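Local coordinates for protein putative 4-Hydroxy-2-oxoglutarate aldolase / 2-dehydro-3-deoxyphosphogluconate aldolase (Yersinia enterocolitica, PDB 3LM7) that belongs to the KDGP aldolase family of TIM-barrel proteins and is probably an aldolase, at residues V95-T100 with T114-L119; V90-V95 with A107-H112; G22-A27 with R58-L63; N18-S23 with G41-N46. One frame throughout, in Å; residues are numbered along the deposited sequence.

Interaction 1: V95-T100 with T114-L119; sequences VNQVFT and TVVNGL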
loop_
_atom_site.group_PDB
_atom_site.type_symbol
_atom_site.label_atom_id
_atom_site.label_comp_id
_atom_site.label_asym_id
_atom_site.label_seq_id
_atom_site.Cartn_x
_atom_site.Cartn_y
_atom_site.Cartn_z
ATOM N N VAL A 95 5.305 -8.080 15.936
ATOM C CA VAL A 95 5.843 -9.290 16.537
ATOM C C VAL A 95 6.910 -9.839 15.587
ATOM O O VAL A 95 6.648 -9.929 14.382
ATOM C CB VAL A 95 4.718 -10.381 16.652
ATOM C CG1 VAL A 95 5.269 -11.793 17.095
ATOM C CG2 VAL A 95 3.551 -9.884 17.620
ATOM N N ASN A 96 8.088 -10.181 16.112
ATOM C CA ASN A 96 9.100 -10.836 15.317
ATOM C C ASN A 96 8.852 -12.339 15.429
ATOM O O ASN A 96 8.837 -12.874 16.551
ATOM C CB ASN A 96 10.509 -10.562 15.858
ATOM C CG ASN A 96 10.988 -9.129 15.539
ATOM O OD1 ASN A 96 11.441 -8.833 14.417
ATOM N ND2 ASN A 96 10.819 -8.243 16.499
ATOM N N GLN A 97 8.783 -13.047 14.301
ATOM C CA GLN A 97 8.703 -14.510 14.373
ATOM C C GLN A 97 9.668 -15.188 13.383
ATOM O O GLN A 97 10.076 -14.585 12.400
ATOM C CB GLN A 97 7.276 -15.068 14.097
ATOM C CG GLN A 97 6.401 -15.279 15.383
ATOM C CD GLN A 97 7.022 -16.321 16.310
ATOM O OE1 GLN A 97 8.022 -16.969 15.966
ATOM N NE2 GLN A 97 6.511 -16.396 17.527
ATOM N N VAL A 98 9.962 -16.483 13.641
ATOM C CA VAL A 98 10.579 -17.356 12.629
ATOM C C VAL A 98 9.463 -17.961 11.766
ATOM O O VAL A 98 8.293 -17.900 12.122
ATOM C CB VAL A 98 11.482 -18.435 13.263
ATOM C CG1 VAL A 98 12.651 -17.697 13.978
ATOM C CG2 VAL A 98 10.713 -19.384 14.196
ATOM N N PHE A 99 9.833 -18.527 10.629
ATOM C CA PHE A 99 8.846 -18.885 9.608
ATOM C C PHE A 99 7.808 -19.829 10.243
ATOM O O PHE A 99 6.590 -19.718 9.948
ATOM C CB PHE A 99 9.627 -19.557 8.438
ATOM C CG PHE A 99 8.760 -19.986 7.283
ATOM C CD1 PHE A 99 8.567 -19.127 6.219
ATOM C CD2 PHE A 99 8.146 -21.270 7.274
ATOM C CE1 PHE A 99 7.735 -19.501 5.110
ATOM C CE2 PHE A 99 7.308 -21.650 6.203
ATOM C CZ PHE A 99 7.137 -20.764 5.099
ATOM N N THR A 100 8.261 -20.722 11.128
ATOM C CA THR A 100 7.387 -21.790 11.638
ATOM C C THR A 100 6.596 -21.300 12.857
ATOM O O THR A 100 5.864 -22.059 13.463
ATOM C CB THR A 100 8.275 -22.987 12.096
ATOM O OG1 THR A 100 9.373 -22.493 12.922
ATOM C CG2 THR A 100 8.862 -23.689 10.876
ATOM N N THR A 114 -2.054 -6.427 14.230
ATOM C CA THR A 114 -0.655 -6.500 14.691
ATOM C C THR A 114 0.185 -7.060 13.536
ATOM O O THR A 114 -0.197 -8.077 12.900
ATOM C CB THR A 114 -0.555 -7.447 15.871
ATOM O OG1 THR A 114 -1.232 -6.869 16.973
ATOM C CG2 THR A 114 0.912 -7.648 16.308
ATOM N N VAL A 115 1.328 -6.430 13.267
ATOM C CA VAL A 115 2.233 -6.928 12.217
ATOM C C VAL A 115 3.051 -8.104 12.721
ATOM O O VAL A 115 3.718 -7.982 13.738
ATOM C CB VAL A 115 3.222 -5.766 11.751
ATOM C CG1 VAL A 115 4.295 -6.321 10.783
ATOM C CG2 VAL A 115 2.373 -4.685 11.017
ATOM N N VAL A 116 2.995 -9.241 12.003
ATOM C CA VAL A 116 3.777 -10.403 12.338
ATOM C C VAL A 116 4.723 -10.702 11.179
ATOM O O VAL A 116 4.270 -11.047 10.037
ATOM C CB VAL A 116 2.845 -11.644 12.501
ATOM C CG1 VAL A 116 3.696 -12.890 12.864
ATOM C CG2 VAL A 116 1.838 -11.303 13.652
ATOM N N ASN A 117 6.035 -10.519 11.418
ATOM C CA ASN A 117 6.985 -10.841 10.354
ATOM C C ASN A 117 7.359 -12.340 10.391
ATOM O O ASN A 117 7.063 -13.081 11.380
ATOM C CB ASN A 117 8.226 -9.896 10.414
ATOM C CG ASN A 117 9.144 -10.150 11.619
ATOM O OD1 ASN A 117 9.328 -11.274 12.051
ATOM N ND2 ASN A 117 9.800 -9.086 12.099
ATOM N N GLY A 118 8.011 -12.804 9.334
ATOM C CA GLY A 118 8.421 -14.200 9.309
ATOM C C GLY A 118 9.860 -14.181 8.779
ATOM O O GLY A 118 10.110 -13.669 7.703
ATOM N N LEU A 119 10.763 -14.773 9.544
ATOM C CA LEU A 119 12.192 -14.735 9.219
ATOM C C LEU A 119 12.514 -15.772 8.150
ATOM O O LEU A 119 12.258 -16.978 8.350
ATOM C CB LEU A 119 13.038 -15.038 10.481
ATOM C CG LEU A 119 14.544 -14.635 10.408
ATOM C CD1 LEU A 119 15.169 -14.618 11.889
ATOM C CD2 LEU A 119 15.308 -15.621 9.529
#
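The amides of Asn96 and Asn117 meet with their planes 59° apart. Asn96 OD1 lies almost in the amide plane of Asn117, facing ND2, whereas Asn117 ND2 stands above the carbonyl plane of Asn96 and therefore does not use a lone pair of OD1. The bond, Asn117 ND2 to Asn96 OD1, is 2.9 Å long. It ties the loop that follows strand 94-95 to strand 115-120, its parallel neighbour in the TIM-barrel sheet. The other end of the Asn117 amide turns to the backbone, OD1 accepting from Gln97 N at 2.9 Å. CG of Asn117 sits between the backbone N and the carbonyl carbon (chi1 70°), which folds the amide back toward residues 95-97 and lets both its ends bind there. Both atoms of the Asn96-Asn117 bond have a further partner: Lys163 NZ also bonds Asn96 OD1, and Glu191 OE1 accepts from Asn117 ND2, so both amides belong to a buried polar network. Parallel strand bonds precede it, Val95 N to Val115 O (2.7 Å) and Asn117 N to Val95 O (3.1 Å). Farther on, Leu119 N reaches Gln97 O at 2.9 Å with a more bent geometry. Beyond the polar pair, Gln97 leads its own amide away to Ser80 and Ser105, and OE1 also accepts from Val98 N in the carbonyl plane. At the start of the contact, the Val95 and Thr114 side chains cross obliquely, with Val95 CG2 3.7 Å from Thr114 CG2.

Interaction 2: V90-V95 with A107-H112; sequences VQPQHV and ALLGQH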
loop_
_atom_site.group_PDB
_atom_site.type_symbol
_atom_site.label_atom_id
_atom_site.label_comp_id
_atom_site.label_asym_id
_atom_site.label_seq_id
_atom_site.Cartn_x
_atom_site.Cartn_y
_atom_site.Cartn_z
ATOM N N VAL A 90 0.064 -9.368 25.386
ATOM C CA VAL A 90 0.462 -7.974 25.272
ATOM C C VAL A 90 -0.326 -7.201 24.201
ATOM O O VAL A 90 -0.568 -6.002 24.363
ATOM C CB VAL A 90 1.979 -7.873 25.008
ATOM C CG1 VAL A 90 2.378 -6.413 24.645
ATOM C CG2 VAL A 90 2.736 -8.376 26.248
ATOM N N GLN A 91 -0.631 -7.852 23.083
ATOM C CA GLN A 91 -1.259 -7.203 21.912
ATOM C C GLN A 91 -0.482 -5.980 21.460
ATOM O O GLN A 91 -1.039 -4.847 21.428
ATOM C CB GLN A 91 -2.716 -6.797 22.239
ATOM C CG GLN A 91 -3.572 -8.014 22.611
ATOM C CD GLN A 91 -4.010 -8.763 21.344
ATOM O OE1 GLN A 91 -4.541 -8.166 20.424
ATOM N NE2 GLN A 91 -3.821 -10.082 21.330
ATOM N N PRO A 92 0.776 -6.179 21.044
ATOM C CA PRO A 92 1.603 -5.089 20.569
ATOM C C PRO A 92 1.265 -4.702 19.145
ATOM O O PRO A 92 0.341 -5.311 18.519
ATOM C CB PRO A 92 3.018 -5.719 20.583
ATOM C CG PRO A 92 2.744 -7.124 20.031
ATOM C CD PRO A 92 1.414 -7.497 20.786
ATOM N N GLN A 93 2.025 -3.727 18.608
ATOM C CA GLN A 93 1.901 -3.356 17.205
ATOM C C GLN A 93 2.661 -4.301 16.281
ATOM O O GLN A 93 2.335 -4.385 15.100
ATOM C CB GLN A 93 2.393 -1.925 16.941
ATOM C CG GLN A 93 1.300 -0.910 17.428
ATOM C CD GLN A 93 1.831 0.524 17.403
ATOM O OE1 GLN A 93 2.921 0.775 16.889
ATOM N NE2 GLN A 93 1.065 1.477 18.005
ATOM N N HIS A 94 3.617 -5.026 16.821
ATOM C CA HIS A 94 4.551 -5.761 15.965
ATOM C C HIS A 94 5.121 -6.969 16.686
ATOM O O HIS A 94 5.443 -6.880 17.901
ATOM C CB HIS A 94 5.742 -4.822 15.586
ATOM C CG HIS A 94 6.669 -5.438 14.583
ATOM N ND1 HIS A 94 7.798 -6.128 14.954
ATOM C CD2 HIS A 94 6.623 -5.482 13.222
ATOM C CE1 HIS A 94 8.436 -6.530 13.867
ATOM N NE2 HIS A 94 7.735 -6.164 12.805
ATOM N N VAL A 95 5.305 -8.080 15.936
ATOM C CA VAL A 95 5.843 -9.290 16.537
ATOM C C VAL A 95 6.910 -9.839 15.587
ATOM O O VAL A 95 6.648 -9.929 14.382
ATOM C CB VAL A 95 4.718 -10.381 16.652
ATOM C CG1 VAL A 95 5.269 -11.793 17.095
ATOM C CG2 VAL A 95 3.551 -9.884 17.620
ATOM N N ALA A 107 -2.684 -16.621 15.123
ATOM C CA ALA A 107 -3.869 -17.233 15.706
ATOM C C ALA A 107 -4.031 -16.788 17.158
ATOM O O ALA A 107 -5.168 -16.468 17.529
ATOM C CB ALA A 107 -3.789 -18.758 15.659
ATOM N N LEU A 108 -2.959 -16.786 17.967
ATOM C CA LEU A 108 -3.098 -16.340 19.356
ATOM C C LEU A 108 -3.324 -14.821 19.483
ATOM O O LEU A 108 -3.943 -14.359 20.452
ATOM C CB LEU A 108 -1.900 -16.743 20.186
ATOM C CG LEU A 108 -1.777 -18.299 20.316
ATOM C CD1 LEU A 108 -0.597 -18.578 21.239
ATOM C CD2 LEU A 108 -3.141 -19.016 20.833
ATOM N N LEU A 109 -2.894 -14.033 18.496
ATOM C CA LEU A 109 -3.184 -12.600 18.530
ATOM C C LEU A 109 -4.671 -12.358 18.393
ATOM O O LEU A 109 -5.228 -11.414 19.025
ATOM C CB LEU A 109 -2.417 -11.823 17.418
ATOM C CG LEU A 109 -0.941 -11.528 17.744
ATOM C CD1 LEU A 109 -0.152 -11.182 16.422
ATOM C CD2 LEU A 109 -0.834 -10.346 18.743
ATOM N N GLY A 110 -5.327 -13.181 17.575
ATOM C CA GLY A 110 -6.789 -13.106 17.432
ATOM C C GLY A 110 -7.255 -11.936 16.554
ATOM O O GLY A 110 -8.448 -11.637 16.499
ATOM N N GLN A 111 -6.343 -11.273 15.852
ATOM C CA GLN A 111 -6.722 -10.176 14.939
ATOM C C GLN A 111 -5.548 -10.066 13.947
ATOM O O GLN A 111 -4.428 -10.583 14.207
ATOM C CB GLN A 111 -7.021 -8.789 15.672
ATOM C CG GLN A 111 -6.119 -8.491 16.896
ATOM C CD GLN A 111 -4.672 -8.013 16.519
ATOM O OE1 GLN A 111 -4.387 -7.656 15.416
ATOM N NE2 GLN A 111 -3.805 -8.022 17.476
ATOM N N HIS A 112 -5.803 -9.403 12.836
ATOM C CA HIS A 112 -4.790 -9.237 11.786
ATOM C C HIS A 112 -4.170 -7.841 11.738
ATOM O O HIS A 112 -3.436 -7.552 10.804
ATOM C CB HIS A 112 -5.403 -9.537 10.417
ATOM C CG HIS A 112 -4.402 -10.004 9.397
ATOM N ND1 HIS A 112 -4.029 -11.330 9.263
ATOM C CD2 HIS A 112 -3.715 -9.322 8.442
ATOM C CE1 HIS A 112 -3.139 -11.438 8.282
ATOM N NE2 HIS A 112 -2.942 -10.238 7.760
#
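The C-terminal end of helix 102-109 is fastened to the turn ahead of strand 94-95 through Gln91, whose amide meets both Leu109 and Gln111. Gln91 NE2 donates to Leu109 O at 3.0 Å, with an N-H...O angle of 163°; the nitrogen lies in the carbonyl plane, on a lone pair, and the oxygen is close to the plane of the glutamine amide. From the other end of the same amide, Gln91 OE1 accepts from Gln111 NE2, also at 3.0 Å. These two glutamines come from opposite directions with their amide planes 79° apart, and the donor stands above the carbonyl plane of Gln91. A bend at chi2 (-79°) swings the Gln91 amide across to the helix end. Two oxygens share each donor nitrogen: Gln88 O is a second acceptor for Gln91 NE2, and Thr114 OG1 one for Gln111 NE2, which fixes the rotation of both amides.

All this belongs to the beta-alpha-beta unit formed by strand 94-95, helix 102-109 and strand 115-120, and it ties the end of the helix back to the start of the unit. Gln91 and Gly110 are each the first residue past a helix, with positive phi, so the contact brings together the turns that follow helices 80-90 and 102-109. Apart from these polar bonds, Leu109 divides its branches between two residues. Its side chain crosses Pro92 at about a right angle, Leu109 CD2 4.2 Å from Pro92 CD, and runs past Val95 in the opposite sense, Leu109 CD1 4.1 Å from Val95 CG2.

Interaction 3: G22-A27 with R58-L63; sequences GSKDNA and REYAAL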
loop_
_atom_site.group_PDB
_atom_site.type_symbol
_atom_site.label_atom_id
_atom_site.label_comp_id
_atom_site.label_asym_id
_atom_site.label_seq_id
_atom_site.Cartn_x
_atom_site.Cartn_y
_atom_site.Cartn_z
ATOM N N GLY A 22 17.234 -0.062 25.329
ATOM C CA GLY A 22 18.082 -0.657 26.374
ATOM C C GLY A 22 17.489 -0.456 27.769
ATOM O O GLY A 22 18.029 -0.995 28.751
ATOM N N SER A 23 16.415 0.313 27.868
ATOM C CA SER A 23 15.788 0.608 29.178
ATOM C C SER A 23 14.448 1.292 28.914
ATOM O O SER A 23 14.185 1.714 27.780
ATOM C CB SER A 23 16.679 1.581 29.986
ATOM O OG SER A 23 16.657 2.898 29.444
ATOM N N LYS A 24 13.604 1.451 29.936
ATOM C CA LYS A 24 12.345 2.206 29.724
ATOM C C LYS A 24 12.552 3.668 29.364
ATOM O O LYS A 24 11.867 4.207 28.473
ATOM C CB LYS A 24 11.452 2.081 30.984
ATOM C CG LYS A 24 10.801 0.706 31.065
ATOM C CD LYS A 24 10.215 0.486 32.458
ATOM C CE LYS A 24 9.702 -0.913 32.594
ATOM N NZ LYS A 24 10.713 -1.877 32.924
ATOM N N ASP A 25 13.493 4.325 30.046
ATOM C CA ASP A 25 13.817 5.740 29.723
ATOM C C ASP A 25 14.330 5.759 28.270
ATOM O O ASP A 25 14.057 6.664 27.531
ATOM C CB ASP A 25 14.959 6.334 30.610
ATOM C CG ASP A 25 14.555 6.552 32.061
ATOM O OD1 ASP A 25 13.359 6.743 32.309
ATOM O OD2 ASP A 25 15.440 6.487 32.967
ATOM N N ASN A 26 15.085 4.754 27.878
ATOM C CA ASN A 26 15.622 4.744 26.483
ATOM C C ASN A 26 14.484 4.610 25.481
ATOM O O ASN A 26 14.465 5.296 24.446
ATOM C CB ASN A 26 16.687 3.634 26.318
ATOM C CG ASN A 26 17.357 3.637 24.922
ATOM O OD1 ASN A 26 17.671 2.576 24.365
ATOM N ND2 ASN A 26 17.567 4.841 24.357
ATOM N N ALA A 27 13.528 3.709 25.774
ATOM C CA ALA A 27 12.356 3.583 24.891
ATOM C C ALA A 27 11.656 4.952 24.719
ATOM O O ALA A 27 11.326 5.381 23.619
ATOM C CB ALA A 27 11.370 2.514 25.453
ATOM N N ARG A 58 4.087 -4.637 28.971
ATOM C CA ARG A 58 2.960 -3.728 29.179
ATOM C C ARG A 58 3.426 -2.383 29.750
ATOM O O ARG A 58 2.937 -1.323 29.359
ATOM C CB ARG A 58 1.921 -4.379 30.102
ATOM C CG ARG A 58 0.974 -5.210 29.291
ATOM C CD ARG A 58 0.111 -6.037 30.229
ATOM N NE ARG A 58 -0.801 -6.927 29.531
ATOM C CZ ARG A 58 -1.426 -7.935 30.155
ATOM N NH1 ARG A 58 -1.235 -8.135 31.475
ATOM N NH2 ARG A 58 -2.290 -8.700 29.499
ATOM N N GLU A 59 4.410 -2.404 30.642
ATOM C CA GLU A 59 4.934 -1.128 31.128
ATOM C C GLU A 59 5.603 -0.306 29.987
ATOM O O GLU A 59 5.395 0.907 29.891
ATOM C CB GLU A 59 5.917 -1.369 32.301
ATOM C CG GLU A 59 5.310 -2.033 33.508
ATOM C CD GLU A 59 6.334 -2.233 34.667
ATOM O OE1 GLU A 59 7.238 -1.400 34.826
ATOM O OE2 GLU A 59 6.194 -3.227 35.392
ATOM N N TYR A 60 6.430 -0.938 29.135
ATOM C CA TYR A 60 6.992 -0.241 27.979
ATOM C C TYR A 60 5.896 0.288 27.077
ATOM O O TYR A 60 5.993 1.418 26.580
ATOM C CB TYR A 60 7.855 -1.225 27.122
ATOM C CG TYR A 60 9.278 -1.393 27.550
ATOM C CD1 TYR A 60 9.651 -2.433 28.398
ATOM C CD2 TYR A 60 10.259 -0.518 27.123
ATOM C CE1 TYR A 60 10.964 -2.591 28.810
ATOM C CE2 TYR A 60 11.640 -0.713 27.525
ATOM C CZ TYR A 60 11.941 -1.765 28.321
ATOM O OH TYR A 60 13.215 -1.995 28.724
ATOM N N ALA A 61 4.885 -0.532 26.802
ATOM C CA ALA A 61 3.840 -0.135 25.857
ATOM C C ALA A 61 3.130 1.128 26.287
ATOM O O ALA A 61 2.778 1.951 25.472
ATOM C CB ALA A 61 2.803 -1.301 25.699
ATOM N N ALA A 62 2.891 1.234 27.600
ATOM C CA ALA A 62 2.224 2.382 28.193
ATOM C C ALA A 62 3.047 3.636 27.975
ATOM O O ALA A 62 2.490 4.704 27.786
ATOM C CB ALA A 62 2.033 2.124 29.699
ATOM N N LEU A 63 4.373 3.526 27.946
ATOM C CA LEU A 63 5.206 4.732 27.758
ATOM C C LEU A 63 5.161 5.236 26.321
ATOM O O LEU A 63 5.409 6.432 26.055
ATOM C CB LEU A 63 6.682 4.408 28.077
ATOM C CG LEU A 63 6.867 3.962 29.510
ATOM C CD1 LEU A 63 8.310 3.489 29.736
ATOM C CD2 LEU A 63 6.574 5.234 30.356
HETATM O O HOH W 1 13.468 -2.457 31.332
#
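The side chains of Lys24 and Tyr60 cross at about a right angle, the aliphatic stem of the lysine over one face of the ring. Lys24 CG stands 3.9 Å from the centroid of the Tyr60 ring and 11° off the ring normal, a CH-pi contact centred on the face. The ring meets Ala27 differently: Ala27 CB sits at the edge, in plane, 3.6 Å from Tyr60 CD2. The tyrosine thus fits against the first turn of helix 24-33, one face under Lys24 and one edge against Ala27. That turn is set by Ser23 at the N-cap, whose OG accepts from Asn26 N at 2.9 Å.

Helix 50-63 supplies the ring and two flanking residues. Leu63 CD1 packs 3.7 Å from Lys24 CB, at the root of the lysine. The lysine chain stays extended to CE and bends at chi4 (83°), which keeps NZ on the same side of the ring plane, just outside the rim near Tyr60 CE1; Lys24 CE comes within 3.4 Å of Glu59 OE1, but the salt bridge from NZ to that oxygen is long, at 4.0 Å. Asp56 is the stronger partner of NZ. One water bonds Tyr60 OH at 2.7 Å and weakly accepts from Lys24 NZ. With no direct hydrogen bond between the two segments, these outer barrel helices are held here chiefly by apolar and CH-pi packing, and the ammonium, lying near two carboxylates, probably keeps its positive charge.

Interaction 4: N18-S23 with G41-N46; sequences NVLAGS and GVLSKN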
loop_
_atom_site.group_PDB
_atom_site.type_symbol
_atom_site.label_atom_id
_atom_site.label_comp_id
_atom_site.label_asym_id
_atom_site.label_seq_id
_atom_site.Cartn_x
_atom_site.Cartn_y
_atom_site.Cartn_z
ATOM N N ASN A 18 12.455 0.234 13.200
ATOM C CA ASN A 18 12.445 -0.682 14.303
ATOM C C ASN A 18 13.817 -0.739 14.971
ATOM O O ASN A 18 14.815 -1.136 14.330
ATOM C CB ASN A 18 11.916 -2.086 13.787
ATOM C CG ASN A 18 11.624 -3.121 14.900
ATOM O OD1 ASN A 18 10.632 -3.933 14.776
ATOM N ND2 ASN A 18 12.477 -3.213 15.903
ATOM N N VAL A 19 13.885 -0.406 16.276
ATOM C CA VAL A 19 15.192 -0.331 16.936
ATOM C C VAL A 19 14.949 -0.875 18.298
ATOM O O VAL A 19 13.798 -0.967 18.736
ATOM C CB VAL A 19 15.747 1.198 16.986
ATOM C CG1 VAL A 19 15.778 1.828 15.592
ATOM C CG2 VAL A 19 14.822 2.073 17.863
ATOM N N LEU A 20 16.000 -1.264 19.000
ATOM C CA LEU A 20 15.859 -1.856 20.325
ATOM C C LEU A 20 15.923 -0.808 21.434
ATOM O O LEU A 20 16.605 0.186 21.296
ATOM C CB LEU A 20 17.011 -2.856 20.572
ATOM C CG LEU A 20 17.059 -4.038 19.605
ATOM C CD1 LEU A 20 18.242 -4.955 19.950
ATOM C CD2 LEU A 20 15.675 -4.827 19.503
ATOM N N ALA A 21 15.267 -1.070 22.552
ATOM C CA ALA A 21 15.415 -0.199 23.727
ATOM C C ALA A 21 16.360 -0.844 24.711
ATOM O O ALA A 21 16.279 -2.039 24.953
ATOM C CB ALA A 21 14.040 0.081 24.390
ATOM N N GLY A 22 17.234 -0.062 25.329
ATOM C CA GLY A 22 18.082 -0.657 26.374
ATOM C C GLY A 22 17.489 -0.456 27.769
ATOM O O GLY A 22 18.029 -0.995 28.751
ATOM N N SER A 23 16.415 0.313 27.868
ATOM C CA SER A 23 15.788 0.608 29.178
ATOM C C SER A 23 14.448 1.292 28.914
ATOM O O SER A 23 14.185 1.714 27.780
ATOM C CB SER A 23 16.679 1.581 29.986
ATOM O OG SER A 23 16.657 2.898 29.444
ATOM N N GLY A 41 11.910 -2.375 20.105
ATOM C CA GLY A 41 12.060 -3.828 20.374
ATOM C C GLY A 41 12.375 -4.141 21.814
ATOM O O GLY A 41 13.272 -3.527 22.406
ATOM N N VAL A 42 11.631 -5.070 22.404
ATOM C CA VAL A 42 11.943 -5.593 23.737
ATOM C C VAL A 42 11.980 -7.112 23.586
ATOM O O VAL A 42 11.121 -7.689 22.945
ATOM C CB VAL A 42 10.853 -5.198 24.750
ATOM C CG1 VAL A 42 11.195 -5.745 26.212
ATOM C CG2 VAL A 42 10.741 -3.610 24.742
ATOM N N LEU A 43 12.978 -7.770 24.193
ATOM C CA LEU A 43 13.217 -9.191 23.814
ATOM C C LEU A 43 12.689 -10.160 24.794
ATOM O O LEU A 43 12.903 -9.979 25.979
ATOM C CB LEU A 43 14.707 -9.434 23.568
ATOM C CG LEU A 43 15.483 -8.404 22.751
ATOM C CD1 LEU A 43 16.964 -8.887 22.731
ATOM C CD2 LEU A 43 14.910 -8.280 21.345
ATOM N N SER A 44 11.984 -11.191 24.320
ATOM C CA SER A 44 11.463 -12.251 25.208
ATOM C C SER A 44 12.565 -12.939 26.029
ATOM O O SER A 44 12.334 -13.342 27.168
ATOM C CB SER A 44 10.673 -13.324 24.408
ATOM O OG SER A 44 11.543 -13.811 23.431
ATOM N N LYS A 45 13.764 -13.054 25.437
ATOM C CA LYS A 45 14.892 -13.784 26.023
ATOM C C LYS A 45 15.384 -13.110 27.303
ATOM O O LYS A 45 16.054 -13.723 28.133
ATOM C CB LYS A 45 16.008 -13.812 24.984
ATOM C CG LYS A 45 16.853 -15.014 25.041
ATOM C CD LYS A 45 18.137 -14.740 24.285
ATOM C CE LYS A 45 17.928 -14.716 22.774
ATOM N NZ LYS A 45 19.075 -15.463 22.181
ATOM N N ASN A 46 15.029 -11.852 27.485
ATOM C CA ASN A 46 15.429 -11.087 28.657
ATOM C C ASN A 46 14.581 -11.360 29.901
ATOM O O ASN A 46 14.744 -10.679 30.914
ATOM C CB ASN A 46 15.479 -9.580 28.297
ATOM C CG ASN A 46 16.720 -9.265 27.520
ATOM O OD1 ASN A 46 17.701 -10.011 27.643
ATOM N ND2 ASN A 46 16.715 -8.195 26.721
HETATM O O HOH W 2 15.525 -4.576 23.891
#
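Val19 and Ala21 grip Gly41 from its two backbone ends. Gly41 N donates to Val19 O at 2.7 Å, with an N-H...O angle of 170°, and Ala21 N donates to Gly41 O at 3.2 Å, equally straight, from within the carbonyl plane. This is the parallel beta bridge of Leu20 with Gly41, their CA atoms 4.3 Å apart. Because Gly41 carries no side chain, Leu20 can lay its CD2 methyl 3.9 Å from Gly41 CA. With CG beside the backbone N (chi1 -62°), Leu20 brings this branch toward strand 38-43, where the same CD2 also meets Leu43 CD2 at 4.0 Å, methyl against methyl.

A water bridges the strands where they begin to part, donating to Gly41 O and to Ala21 O, at 2.9 Å each. Gly41 O is therefore bonded twice, once by the amide of Ala21 and once by the water. The segments 18-20 and 41-43 of the two strands are 47° apart, in keeping with the strong twist of a barrel sheet.

Farther out, Leu20 O is bonded by Thr232 OG1, while Asn18 OD1 bonds Ser69 OG of strand 68-71. Strand 17-20, helix 24-33 and strand 38-43 form a beta-alpha-beta unit, and strand 68-71 lies beyond, backbone-bonded to Val42 through Ser69 and Gly71. Against helix 50-63, Ala21 and Val42 both pack on Tyr60, and Val42 also touches Met57; Ser44 faces helix 80-90 at Met82, Val83 and Ile86.

Interactions 1, 2 and 4 reach the same parallel barrel sheet, whereas interaction 3 lies between two helices outside it. Interactions 1 and 2 share Val95, lie 10 Å apart between centres and follow consecutive elements of one beta-alpha-beta unit; Thr114 OG1 to Pro92 O, at 2.7 Å, is a probable hydrogen bond between them. Interactions 3 and 4 share Gly22 and Ser23, with centres 9 Å apart, and Ala27 CB packs 3.8 Å from Ala21 CB. The two pairs meet at the sheet, where His94 CE1 of interaction 2 comes within 3.5 Å of Asn18 OD1 of interaction 4. Interactions 1 and 3 are the farthest separated, about 22 Å between centres.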